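Local coordinates for protein CCMAN5 (Cellulosimicrobium cellulans, PDB 4AQ0) that acts as a calcium-containing bacterial alpha-mannosidase of glycoside hydrolase family 92 and enables mannose-6-phosphate modification of human lysosomal enzymes made in yeast, at residues K74-T79 against D94-P99; H115-D120 against Y129-G134; Y332-M337 against S377-I382. All blocks are in the same frame, centred on the assembly; numbering follows the deposited sequence.

Interaction 1: K74-T79 against D94-P99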
ATOM      1  N   LYS A  74      -8.449   6.485 -24.381  1.00 14.33           N
ATOM      2  CA  LYS A  74      -7.328   7.270 -24.874  1.00 13.63           C
ATOM      3  C   LYS A  74      -6.206   7.338 -23.846  1.00 13.32           C
ATOM      4  O   LYS A  74      -6.453   7.358 -22.639  1.00 13.09           O
ATOM      5  CB  LYS A  74      -7.771   8.678 -25.280  1.00 13.99           C
ATOM      6  CG  LYS A  74      -8.735   8.708 -26.471  1.00 15.01           C
ATOM      7  CD  LYS A  74      -9.385  10.067 -26.621  1.00 17.81           C
ATOM      8  CE  LYS A  74     -10.387  10.067 -27.772  1.00 19.85           C
ATOM      9  NZ  LYS A  74     -10.988  11.419 -27.921  1.00 23.16           N
ATOM     10  N   ILE A  75      -4.976   7.359 -24.352  1.00 12.69           N
ATOM     11  CA  ILE A  75      -3.763   7.416 -23.549  1.00 12.62           C
ATOM     12  C   ILE A  75      -2.872   8.508 -24.130  1.00 12.54           C
ATOM     13  O   ILE A  75      -2.700   8.584 -25.350  1.00 12.27           O
ATOM     14  CB  ILE A  75      -3.012   6.045 -23.546  1.00 12.65           C
ATOM     15  CG1 ILE A  75      -3.666   5.079 -22.546  1.00 12.91           C
ATOM     16  CG2 ILE A  75      -1.501   6.215 -23.229  1.00 12.79           C
ATOM     17  CD1 ILE A  75      -3.158   3.633 -22.615  1.00 12.60           C
ATOM     18  N   SER A  76      -2.334   9.364 -23.257  1.00 12.37           N
ATOM     19  CA  SER A  76      -1.341  10.357 -23.658  1.00 12.46           C
ATOM     20  C   SER A  76       0.052   9.719 -23.715  1.00 12.28           C
ATOM     21  O   SER A  76       0.557   9.418 -24.800  1.00 12.55           O
ATOM     22  CB  SER A  76      -1.367  11.570 -22.720  1.00 12.29           C
ATOM     23  OG  SER A  76      -1.264  11.162 -21.363  1.00 14.30           O
ATOM     24  N   GLY A  77       0.669   9.493 -22.561  1.00 12.34           N
ATOM     25  CA  GLY A  77       1.992   8.868 -22.522  1.00 12.20           C
ATOM     26  C   GLY A  77       2.273   8.131 -21.225  1.00 12.45           C
ATOM     27  O   GLY A  77       1.357   7.586 -20.616  1.00 12.64           O
ATOM     28  N   PHE A  78       3.534   8.140 -20.797  1.00 12.23           N
ATOM     29  CA  PHE A  78       3.969   7.387 -19.625  1.00 12.03           C
ATOM     30  C   PHE A  78       4.649   8.287 -18.597  1.00 12.46           C
ATOM     31  O   PHE A  78       5.544   9.057 -18.950  1.00 12.41           O
ATOM     32  CB  PHE A  78       4.926   6.261 -20.051  1.00 11.95           C
ATOM     33  CG  PHE A  78       4.308   5.263 -21.007  1.00 11.56           C
ATOM     34  CD1 PHE A  78       3.635   4.149 -20.524  1.00 10.18           C
ATOM     35  CD2 PHE A  78       4.394   5.447 -22.386  1.00 11.07           C
ATOM     36  CE1 PHE A  78       3.059   3.223 -21.388  1.00 10.28           C
ATOM     37  CE2 PHE A  78       3.818   4.528 -23.265  1.00 11.00           C
ATOM     38  CZ  PHE A  78       3.152   3.405 -22.761  1.00 10.60           C
ATOM     39  N   THR A  79       4.202   8.194 -17.337  1.00 12.02           N
ATOM     40  CA  THR A  79       4.847   8.877 -16.215  1.00 11.57           C
ATOM     41  C   THR A  79       5.801   7.888 -15.546  1.00 11.74           C
ATOM     42  O   THR A  79       5.746   6.696 -15.841  1.00 12.13           O
ATOM     43  CB  THR A  79       3.816   9.449 -15.194  1.00 11.33           C
ATOM     44  OG1 THR A  79       2.953   8.403 -14.737  1.00 11.33           O
ATOM     45  CG2 THR A  79       2.965  10.553 -15.825  1.00  9.88           C
ATOM     46  N   ASP A  94       5.136  12.167 -12.098  1.00 10.04           N
ATOM     47  CA  ASP A  94       6.183  13.003 -12.706  1.00 10.47           C
ATOM     48  C   ASP A  94       6.805  12.412 -13.960  1.00 10.67           C
ATOM     49  O   ASP A  94       6.907  11.188 -14.105  1.00 10.69           O
ATOM     50  CB  ASP A  94       7.338  13.261 -11.723  1.00 10.25           C
ATOM     51  CG  ASP A  94       6.876  13.860 -10.423  1.00 10.85           C
ATOM     52  OD1 ASP A  94       6.536  15.061 -10.426  1.00  9.20           O
ATOM     53  OD2 ASP A  94       6.853  13.118  -9.409  1.00  9.54           O
ATOM     54  N   LEU A  95       7.257  13.316 -14.830  1.00 10.91           N
ATOM     55  CA  LEU A  95       8.032  12.998 -16.026  1.00 11.33           C
ATOM     56  C   LEU A  95       7.189  12.249 -17.062  1.00 11.24           C
ATOM     57  O   LEU A  95       7.276  11.017 -17.201  1.00 11.10           O
ATOM     58  CB  LEU A  95       9.313  12.245 -15.647  1.00 11.88           C
ATOM     59  CG  LEU A  95      10.597  12.519 -16.439  1.00 13.78           C
ATOM     60  CD1 LEU A  95      11.810  12.036 -15.641  1.00 12.96           C
ATOM     61  CD2 LEU A  95      10.547  11.829 -17.815  1.00 15.08           C
ATOM     62  N   LEU A  96       6.360  13.009 -17.777  1.00 10.89           N
ATOM     63  CA  LEU A  96       5.455  12.424 -18.766  1.00 10.73           C
ATOM     64  C   LEU A  96       6.098  12.398 -20.143  1.00 11.04           C
ATOM     65  O   LEU A  96       6.470  13.436 -20.680  1.00 11.23           O
ATOM     66  CB  LEU A  96       4.114  13.162 -18.800  1.00 10.34           C
ATOM     67  CG  LEU A  96       3.108  12.745 -19.878  1.00  9.33           C
ATOM     68  CD1 LEU A  96       2.477  11.364 -19.591  1.00  7.58           C
ATOM     69  CD2 LEU A  96       2.046  13.822 -20.005  1.00  8.83           C
ATOM     70  N   VAL A  97       6.235  11.196 -20.695  1.00 11.05           N
ATOM     71  CA  VAL A  97       6.853  10.996 -22.006  1.00 10.67           C
ATOM     72  C   VAL A  97       5.738  10.623 -22.977  1.00 10.72           C
ATOM     73  O   VAL A  97       5.049   9.628 -22.769  1.00  9.88           O
ATOM     74  CB  VAL A  97       7.946   9.886 -21.957  1.00 10.84           C
ATOM     75  CG1 VAL A  97       8.388   9.458 -23.379  1.00 10.23           C
ATOM     76  CG2 VAL A  97       9.149  10.353 -21.128  1.00 10.35           C
ATOM     77  N   VAL A  98       5.549  11.453 -24.006  1.00 11.07           N
ATOM     78  CA  VAL A  98       4.460  11.291 -24.972  1.00 11.38           C
ATOM     79  C   VAL A  98       5.055  11.046 -26.374  1.00 12.09           C
ATOM     80  O   VAL A  98       5.769  11.901 -26.908  1.00 12.00           O
ATOM     81  CB  VAL A  98       3.512  12.535 -25.006  1.00 11.75           C
ATOM     82  CG1 VAL A  98       2.369  12.351 -26.016  1.00 10.22           C
ATOM     83  CG2 VAL A  98       2.927  12.844 -23.612  1.00 10.95           C
ATOM     84  N   PRO A  99       4.756   9.881 -26.973  1.00 12.34           N
ATOM     85  CA  PRO A  99       5.174   9.644 -28.348  1.00 12.51           C
ATOM     86  C   PRO A  99       4.230  10.340 -29.327  1.00 12.74           C
ATOM     87  O   PRO A  99       3.011  10.317 -29.133  1.00 12.98           O
ATOM     88  CB  PRO A  99       5.074   8.127 -28.484  1.00 12.47           C
ATOM     89  CG  PRO A  99       3.998   7.733 -27.521  1.00 12.28           C
ATOM     90  CD  PRO A  99       4.045   8.721 -26.397  1.00 12.30           C
TER
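Phe78 and Val97 form an antiparallel hydrogen-bonded pair, each backbone serving the other: Phe78 N donates to Val97 O at 2.9 Å, and Val97 N to Phe78 O at 2.8 Å. It is a single bridge; the two strand directions make an angle of 141°. Leu96 fills the ground beside the bridge. Its CB lies 4.1 Å from Thr79 CG2. From there CG goes opposite the backbone N (chi1 175°), and the next torsion (chi2 72°) turns CD1 against the facing backbone: this methyl sits 3.6 Å from both Gly77 C and Phe78 N, and touches Thr79 CG2 at 3.9 Å. The forked end of leucine lets one methyl lie on the Gly77-Phe78 peptide. Gly77 suits its place because a CB would run into Val97 O, which already lies 3.2 Å from Gly77 CA in a CA-H...O contact. Val98 CG1 rests against Ser76 O at 3.7 Å, while Ser76 OG bonds to Arg58 O. Within the family 92 N-terminal domain, the bridge joins strand 74-79, whose sheet neighbours are strands 54-59 and 115-116, to strand 96-100 at the margin of a five-stranded antiparallel sheet, with Phe78 and Val97 both packed on Tyr165 of strand 160-166.

Interaction 2: H115-D120 against Y129-G134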
ATOM      1  N   HIS A 115      -4.007   9.730 -27.613  1.00 13.35           N
ATOM      2  CA  HIS A 115      -4.041   8.682 -28.634  1.00 13.79           C
ATOM      3  C   HIS A 115      -5.187   7.726 -28.310  1.00 14.29           C
ATOM      4  O   HIS A 115      -5.329   7.329 -27.157  1.00 14.58           O
ATOM      5  CB  HIS A 115      -2.770   7.818 -28.637  1.00 13.78           C
ATOM      6  CG  HIS A 115      -1.481   8.578 -28.513  1.00 14.11           C
ATOM      7  ND1 HIS A 115      -0.862   9.113 -27.435  1.00 13.16           N
ATOM      8  CD2 HIS A 115      -0.642   8.800 -29.586  1.00 12.34           C
ATOM      9  CE1 HIS A 115       0.314   9.666 -27.878  1.00 12.18           C
ATOM     10  NE2 HIS A 115       0.424   9.461 -29.177  1.00 14.34           N
ATOM     11  N   PRO A 116      -5.974   7.310 -29.328  1.00 14.58           N
ATOM     12  CA  PRO A 116      -6.908   6.193 -29.112  1.00 14.68           C
ATOM     13  C   PRO A 116      -6.163   4.901 -28.744  1.00 14.87           C
ATOM     14  O   PRO A 116      -5.072   4.649 -29.247  1.00 14.79           O
ATOM     15  CB  PRO A 116      -7.576   6.000 -30.486  1.00 14.88           C
ATOM     16  CG  PRO A 116      -7.182   7.207 -31.316  1.00 15.22           C
ATOM     17  CD  PRO A 116      -5.904   7.724 -30.744  1.00 14.33           C
ATOM     18  N   PHE A 117      -6.749   4.098 -27.866  1.00 15.25           N
ATOM     19  CA  PHE A 117      -6.228   2.763 -27.608  1.00 15.45           C
ATOM     20  C   PHE A 117      -7.369   1.803 -27.334  1.00 15.84           C
ATOM     21  O   PHE A 117      -8.496   2.223 -27.026  1.00 15.23           O
ATOM     22  CB  PHE A 117      -5.198   2.755 -26.464  1.00 15.28           C
ATOM     23  CG  PHE A 117      -5.795   2.559 -25.089  1.00 15.27           C
ATOM     24  CD1 PHE A 117      -6.421   3.609 -24.427  1.00 13.80           C
ATOM     25  CD2 PHE A 117      -5.700   1.327 -24.450  1.00 15.15           C
ATOM     26  CE1 PHE A 117      -6.957   3.434 -23.162  1.00 15.18           C
ATOM     27  CE2 PHE A 117      -6.234   1.139 -23.174  1.00 15.41           C
ATOM     28  CZ  PHE A 117      -6.862   2.195 -22.529  1.00 14.42           C
ATOM     29  N   SER A 118      -7.055   0.516 -27.464  1.00 16.19           N
ATOM     30  CA  SER A 118      -7.981  -0.571 -27.180  1.00 16.47           C
ATOM     31  C   SER A 118      -7.319  -1.565 -26.226  1.00 16.37           C
ATOM     32  O   SER A 118      -6.120  -1.834 -26.329  1.00 16.08           O
ATOM     33  CB  SER A 118      -8.377  -1.270 -28.485  1.00 16.33           C
ATOM     34  OG  SER A 118      -9.112  -2.460 -28.230  1.00 17.36           O
ATOM     35  N   HIS A 119      -8.106  -2.100 -25.297  1.00 16.37           N
ATOM     36  CA  HIS A 119      -7.648  -3.180 -24.430  1.00 16.77           C
ATOM     37  C   HIS A 119      -7.284  -4.443 -25.210  1.00 17.37           C
ATOM     38  O   HIS A 119      -6.532  -5.277 -24.713  1.00 17.33           O
ATOM     39  CB  HIS A 119      -8.683  -3.480 -23.341  1.00 16.43           C
ATOM     40  CG  HIS A 119      -8.900  -2.337 -22.404  1.00 15.69           C
ATOM     41  ND1 HIS A 119      -7.889  -1.815 -21.625  1.00 16.23           N
ATOM     42  CD2 HIS A 119     -10.001  -1.600 -22.135  1.00 15.27           C
ATOM     43  CE1 HIS A 119      -8.361  -0.808 -20.914  1.00 16.42           C
ATOM     44  NE2 HIS A 119      -9.641  -0.658 -21.202  1.00 16.19           N
ATOM     45  N   ASP A 120      -7.800  -4.561 -26.436  1.00 18.10           N
ATOM     46  CA  ASP A 120      -7.438  -5.656 -27.350  1.00 19.58           C
ATOM     47  C   ASP A 120      -6.014  -5.551 -27.899  1.00 19.43           C
ATOM     48  O   ASP A 120      -5.469  -6.534 -28.379  1.00 19.50           O
ATOM     49  CB  ASP A 120      -8.402  -5.719 -28.550  1.00 20.27           C
ATOM     50  CG  ASP A 120      -9.814  -6.083 -28.157  1.00 22.46           C
ATOM     51  OD1 ASP A 120     -10.011  -6.703 -27.085  1.00 25.30           O
ATOM     52  OD2 ASP A 120     -10.733  -5.749 -28.937  1.00 26.77           O
ATOM     53  N   TYR A 129       4.800  -3.149 -19.600  1.00 12.39           N
ATOM     54  CA  TYR A 129       3.504  -2.732 -20.132  1.00 12.54           C
ATOM     55  C   TYR A 129       3.671  -2.413 -21.620  1.00 13.04           C
ATOM     56  O   TYR A 129       4.646  -1.769 -22.020  1.00 13.27           O
ATOM     57  CB  TYR A 129       2.949  -1.516 -19.359  1.00 12.05           C
ATOM     58  CG  TYR A 129       1.676  -0.938 -19.949  1.00 11.81           C
ATOM     59  CD1 TYR A 129       1.725   0.000 -20.988  1.00 10.76           C
ATOM     60  CD2 TYR A 129       0.428  -1.333 -19.475  1.00 10.58           C
ATOM     61  CE1 TYR A 129       0.566   0.530 -21.531  1.00 10.47           C
ATOM     62  CE2 TYR A 129      -0.745  -0.814 -20.013  1.00 10.51           C
ATOM     63  CZ  TYR A 129      -0.668   0.115 -21.045  1.00 11.89           C
ATOM     64  OH  TYR A 129      -1.821   0.631 -21.582  1.00 10.69           O
ATOM     65  N   SER A 130       2.731  -2.881 -22.434  1.00 13.33           N
ATOM     66  CA  SER A 130       2.750  -2.604 -23.868  1.00 13.80           C
ATOM     67  C   SER A 130       1.369  -2.170 -24.364  1.00 13.55           C
ATOM     68  O   SER A 130       0.341  -2.661 -23.874  1.00 12.86           O
ATOM     69  CB  SER A 130       3.234  -3.831 -24.658  1.00 14.36           C
ATOM     70  OG  SER A 130       4.461  -4.340 -24.150  1.00 15.07           O
ATOM     71  N   VAL A 131       1.346  -1.244 -25.327  1.00 13.28           N
ATOM     72  CA  VAL A 131       0.080  -0.794 -25.922  1.00 13.14           C
ATOM     73  C   VAL A 131       0.257  -0.273 -27.352  1.00 13.72           C
ATOM     74  O   VAL A 131       1.297   0.311 -27.694  1.00 13.72           O
ATOM     75  CB  VAL A 131      -0.642   0.269 -25.025  1.00 13.40           C
ATOM     76  CG1 VAL A 131       0.155   1.591 -24.944  1.00 12.60           C
ATOM     77  CG2 VAL A 131      -2.076   0.515 -25.493  1.00 12.56           C
ATOM     78  N   GLY A 132      -0.759  -0.506 -28.179  1.00 13.57           N
ATOM     79  CA  GLY A 132      -0.810   0.065 -29.513  1.00 14.20           C
ATOM     80  C   GLY A 132      -1.540   1.388 -29.463  1.00 14.41           C
ATOM     81  O   GLY A 132      -2.737   1.441 -29.187  1.00 14.95           O
ATOM     82  N   LEU A 133      -0.811   2.463 -29.710  1.00 14.39           N
ATOM     83  CA  LEU A 133      -1.392   3.794 -29.674  1.00 14.65           C
ATOM     84  C   LEU A 133      -1.723   4.266 -31.071  1.00 14.81           C
ATOM     85  O   LEU A 133      -0.896   4.137 -31.968  1.00 15.46           O
ATOM     86  CB  LEU A 133      -0.415   4.776 -29.026  1.00 14.21           C
ATOM     87  CG  LEU A 133      -0.107   4.530 -27.546  1.00 13.50           C
ATOM     88  CD1 LEU A 133       0.986   5.501 -27.122  1.00 11.91           C
ATOM     89  CD2 LEU A 133      -1.383   4.679 -26.678  1.00  9.99           C
ATOM     90  N   GLY A 134      -2.929   4.804 -31.247  1.00 14.55           N
ATOM     91  CA  GLY A 134      -3.312   5.446 -32.492  1.00 14.22           C
ATOM     92  C   GLY A 134      -2.378   6.615 -32.762  1.00 14.47           C
ATOM     93  O   GLY A 134      -2.158   7.465 -31.892  1.00 13.97           O
TER
HETATM   94  O   HOH W   1      -4.659  -0.316 -28.272  1.00 25.81           O
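A sheet-to-sheet joint of the family 92 N-terminal domain is made where His115, Pro116 and Phe117, on and just after the outermost strand of a four-stranded antiparallel sheet, meet Val131 to Gly134 of strand 128-137. The His115 ring is the flat element of the joint. CG of Leu133 lies opposite its carbonyl carbon (chi1 -65°), with CD1 carried on over one face of the ring, 4.1 Å from the His115 centroid and 12° off its normal, a CH-pi contact. Gly134 O comes to the edge in the ring plane, 3.1 Å from His115 CD2. The nitrogens of His115 are engaged elsewhere: ND1 bonds to Ile75 O, and NE2 makes a weak bond to Pro99 O. Replacing this histidine with a leucine would probably leave Ile75 O without that donor and take away the flat face against which the Leu133 methyl rests. Next along, Gly134 N donates to Pro116 O at 2.9 Å in a nearly straight bond (172°) lying in the carbonyl plane. Glycine suits this spot, because a CB would collide with Pro116 CD. Further along, a water bridges the backbones, accepting from Ser118 N at 2.7 Å and probably donating to Gly132 O at 2.8 Å; Ser118 OG then accepts from Asp120 N in an ST turn. Phe117 meets Val131 at about a right angle, Phe117 CD2 to Val131 CG2 at 3.9 Å. On the neighbouring strands, Phe117 and Leu133 both bear on Ile75 of strand 74-79, Val131 reaches Phe78, and His115 touches Ile150 of strand 149-156, which pairs with strand 128-137.

Interaction 3: Y332-M337 against S377-I382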
ATOM      1  N   TYR A 332       1.917  -9.658  -5.544  1.00 11.51           N
ATOM      2  CA  TYR A 332       2.622  -8.674  -6.376  1.00 10.99           C
ATOM      3  C   TYR A 332       2.444  -7.258  -5.813  1.00 10.96           C
ATOM      4  O   TYR A 332       3.414  -6.519  -5.676  1.00 10.40           O
ATOM      5  CB  TYR A 332       2.151  -8.780  -7.838  1.00 11.02           C
ATOM      6  CG  TYR A 332       2.462  -7.587  -8.725  1.00 11.23           C
ATOM      7  CD1 TYR A 332       3.682  -7.490  -9.396  1.00 12.08           C
ATOM      8  CD2 TYR A 332       1.530  -6.568  -8.904  1.00 10.80           C
ATOM      9  CE1 TYR A 332       3.971  -6.397 -10.221  1.00 11.99           C
ATOM     10  CE2 TYR A 332       1.808  -5.476  -9.716  1.00 11.77           C
ATOM     11  CZ  TYR A 332       3.034  -5.396 -10.372  1.00 12.44           C
ATOM     12  OH  TYR A 332       3.313  -4.314 -11.174  1.00 10.72           O
ATOM     13  N   ARG A 333       1.209  -6.910  -5.456  1.00 11.28           N
ATOM     14  CA  ARG A 333       0.875  -5.593  -4.898  1.00 12.02           C
ATOM     15  C   ARG A 333       1.489  -5.372  -3.516  1.00 12.54           C
ATOM     16  O   ARG A 333       1.680  -4.221  -3.078  1.00 12.15           O
ATOM     17  CB  ARG A 333      -0.646  -5.432  -4.763  1.00 12.08           C
ATOM     18  CG  ARG A 333      -1.455  -5.410  -6.046  1.00 12.43           C
ATOM     19  CD  ARG A 333      -1.122  -4.211  -6.908  1.00 13.74           C
ATOM     20  NE  ARG A 333      -1.999  -4.145  -8.073  1.00 15.79           N
ATOM     21  CZ  ARG A 333      -1.735  -3.453  -9.181  1.00 16.27           C
ATOM     22  NH1 ARG A 333      -0.607  -2.762  -9.288  1.00 15.70           N
ATOM     23  NH2 ARG A 333      -2.605  -3.459 -10.183  1.00 16.39           N
ATOM     24  N   MET A 334       1.768  -6.474  -2.820  1.00 12.95           N
ATOM     25  CA  MET A 334       2.337  -6.415  -1.468  1.00 13.85           C
ATOM     26  C   MET A 334       3.776  -5.905  -1.485  1.00 13.95           C
ATOM     27  O   MET A 334       4.277  -5.394  -0.475  1.00 14.54           O
ATOM     28  CB  MET A 334       2.272  -7.788  -0.789  1.00 13.59           C
ATOM     29  CG  MET A 334       2.803  -7.803   0.643  1.00 15.28           C
ATOM     30  SD  MET A 334       2.848  -9.451   1.383  1.00 16.32           S
ATOM     31  CE  MET A 334       1.188  -9.901   1.120  1.00 17.21           C
ATOM     32  N   PHE A 335       4.435  -6.052  -2.633  1.00 14.05           N
ATOM     33  CA  PHE A 335       5.822  -5.637  -2.796  1.00 14.55           C
ATOM     34  C   PHE A 335       5.948  -4.346  -3.623  1.00 14.13           C
ATOM     35  O   PHE A 335       6.655  -4.313  -4.627  1.00 14.00           O
ATOM     36  CB  PHE A 335       6.632  -6.767  -3.450  1.00 14.92           C
ATOM     37  CG  PHE A 335       6.827  -7.974  -2.566  1.00 16.93           C
ATOM     38  CD1 PHE A 335       7.872  -8.019  -1.646  1.00 18.43           C
ATOM     39  CD2 PHE A 335       5.977  -9.066  -2.658  1.00 17.82           C
ATOM     40  CE1 PHE A 335       8.066  -9.147  -0.825  1.00 20.29           C
ATOM     41  CE2 PHE A 335       6.158 -10.196  -1.842  1.00 19.37           C
ATOM     42  CZ  PHE A 335       7.203 -10.236  -0.927  1.00 19.35           C
ATOM     43  N   ALA A 336       5.263  -3.290  -3.198  1.00 14.14           N
ATOM     44  CA  ALA A 336       5.300  -2.012  -3.913  1.00 14.14           C
ATOM     45  C   ALA A 336       5.844  -0.886  -3.047  1.00 14.26           C
ATOM     46  O   ALA A 336       6.745  -0.157  -3.462  1.00 15.02           O
ATOM     47  CB  ALA A 336       3.915  -1.650  -4.446  1.00 13.86           C
ATOM     48  N   MET A 337       5.276  -0.726  -1.854  1.00 13.87           N
ATOM     49  CA  MET A 337       5.666   0.353  -0.963  1.00 13.63           C
ATOM     50  C   MET A 337       5.952  -0.191   0.433  1.00 13.30           C
ATOM     51  O   MET A 337       5.288  -1.138   0.861  1.00 13.27           O
ATOM     52  CB  MET A 337       4.572   1.422  -0.912  1.00 13.84           C
ATOM     53  CG  MET A 337       4.500   2.308  -2.172  1.00 13.83           C
ATOM     54  SD  MET A 337       2.951   3.210  -2.237  1.00 15.19           S
ATOM     55  CE  MET A 337       3.151   4.350  -0.868  1.00 13.33           C
ATOM     56  N   SER A 377       3.527  -6.329   9.463  1.00 11.92           N
ATOM     57  CA  SER A 377       3.454  -7.558  10.249  1.00 11.82           C
ATOM     58  C   SER A 377       3.379  -8.798   9.349  1.00 11.54           C
ATOM     59  O   SER A 377       3.887  -9.862   9.711  1.00 11.84           O
ATOM     60  CB  SER A 377       2.244  -7.530  11.188  1.00 12.09           C
ATOM     61  OG  SER A 377       2.307  -6.465  12.133  1.00 13.05           O
ATOM     62  N   VAL A 378       2.762  -8.659   8.178  1.00 10.98           N
ATOM     63  CA  VAL A 378       2.653  -9.770   7.225  1.00 10.90           C
ATOM     64  C   VAL A 378       3.922  -9.906   6.378  1.00 11.30           C
ATOM     65  O   VAL A 378       4.434 -11.018   6.189  1.00 10.92           O
ATOM     66  CB  VAL A 378       1.418  -9.637   6.286  1.00 11.04           C
ATOM     67  CG1 VAL A 378       1.289 -10.869   5.373  1.00 10.17           C
ATOM     68  CG2 VAL A 378       0.128  -9.435   7.092  1.00  9.97           C
ATOM     69  N   ILE A 379       4.411  -8.783   5.845  1.00 11.19           N
ATOM     70  CA  ILE A 379       5.696  -8.780   5.154  1.00 11.22           C
ATOM     71  C   ILE A 379       6.738  -9.510   6.016  1.00 11.36           C
ATOM     72  O   ILE A 379       7.555 -10.270   5.488  1.00 11.45           O
ATOM     73  CB  ILE A 379       6.185  -7.346   4.814  1.00 11.18           C
ATOM     74  CG1 ILE A 379       5.247  -6.653   3.818  1.00 11.49           C
ATOM     75  CG2 ILE A 379       7.602  -7.387   4.237  1.00 11.53           C
ATOM     76  CD1 ILE A 379       5.534  -5.148   3.645  1.00 11.68           C
ATOM     77  N   ALA A 380       6.677  -9.314   7.338  1.00 11.37           N
ATOM     78  CA  ALA A 380       7.623  -9.949   8.271  1.00 12.04           C
ATOM     79  C   ALA A 380       7.731 -11.468   8.142  1.00 12.58           C
ATOM     80  O   ALA A 380       8.829 -12.027   8.298  1.00 12.69           O
ATOM     81  CB  ALA A 380       7.313  -9.565   9.725  1.00 12.12           C
ATOM     82  N   TYR A 381       6.611 -12.139   7.872  1.00 12.82           N
ATOM     83  CA  TYR A 381       6.664 -13.599   7.714  1.00 13.37           C
ATOM     84  C   TYR A 381       6.789 -14.121   6.262  1.00 13.77           C
ATOM     85  O   TYR A 381       7.044 -15.307   6.052  1.00 14.01           O
ATOM     86  CB  TYR A 381       5.579 -14.317   8.540  1.00 13.46           C
ATOM     87  CG  TYR A 381       4.137 -14.259   8.047  1.00 13.02           C
ATOM     88  CD1 TYR A 381       3.750 -14.877   6.864  1.00 13.87           C
ATOM     89  CD2 TYR A 381       3.143 -13.669   8.830  1.00 13.91           C
ATOM     90  CE1 TYR A 381       2.411 -14.856   6.438  1.00 14.00           C
ATOM     91  CE2 TYR A 381       1.809 -13.642   8.422  1.00 13.36           C
ATOM     92  CZ  TYR A 381       1.453 -14.241   7.221  1.00 13.46           C
ATOM     93  OH  TYR A 381       0.140 -14.228   6.814  1.00 13.14           O
ATOM     94  N   ILE A 382       6.663 -13.233   5.274  1.00 13.83           N
ATOM     95  CA  ILE A 382       6.880 -13.610   3.871  1.00 13.83           C
ATOM     96  C   ILE A 382       8.290 -13.273   3.376  1.00 13.76           C
ATOM     97  O   ILE A 382       8.904 -14.067   2.656  1.00 13.80           O
ATOM     98  CB  ILE A 382       5.814 -12.985   2.945  1.00 14.24           C
ATOM     99  CG1 ILE A 382       4.446 -13.614   3.233  1.00 15.20           C
ATOM    100  CG2 ILE A 382       6.183 -13.187   1.462  1.00 14.54           C
ATOM    101  CD1 ILE A 382       3.313 -12.755   2.804  1.00 16.95           C
TER
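Val378 meets Met334 first, its CG1 lying 4.4 Å from Met334 CE, a loose touch at the sulfur-bearing end of the methionine. Val378 O serves its own helix, accepting from both Tyr381 N and Ile382 N. One residue on, Ile379 runs alongside Met334 in the opposite direction, Ile379 CG1 against Met334 CG at 4.2 Å. A turn later, Ile382 makes the closest approach: its CD1 and the Met334 end come tip to tip, 3.6 Å from Ile382 CD1 to Met334 SD and 3.9 Å to CE. Met334 reaches this far because it is extended through its first two torsions (chi1 -178°, chi2 -175°) and bends only at the sulfur (chi3 -54°); its unbranched chain offers CG to Ile379, SD and CE to Ile382. The other branch of Ile382, CG2, lies at the edge of the Phe335 ring, near its plane, 3.9 Å from CZ. Everything that touches is apolar and buried, in the helical catalytic domain, an (alpha/alpha)6 barrel in this family. The contact joins the end of helix 322-334 to helix 369-382. Other helices wall it: 681-691 offers Thr684 to Met334 and Val378, 384-403 offers Leu386 to Phe335 and Met390 to Ile379, and Phe335 packs on Trp302 of helix 291-306.

Overall arrangement
Read from the N terminus, the three contacts come in series; none encloses or crosses another. Interaction 1 closes a 14-residue loop lacking helix and strand, and ties two sheets of the N-terminal domain. The chain then passes to strand 115-116, where interaction 2 begins; this contact closes a shorter, 8-residue loop that holds the whole of strand 122-125, adding a third sheet. These two contacts touch directly: strands 74-79 and 115-116 are sheet neighbours, with Ile75 N 2.8 Å from His115 O. Interaction 3 lies apart in the catalytic domain, its centre about 29 Å and 31 Å from the centres of interactions 1 and 2, and closes a 39-residue excursion between two helices.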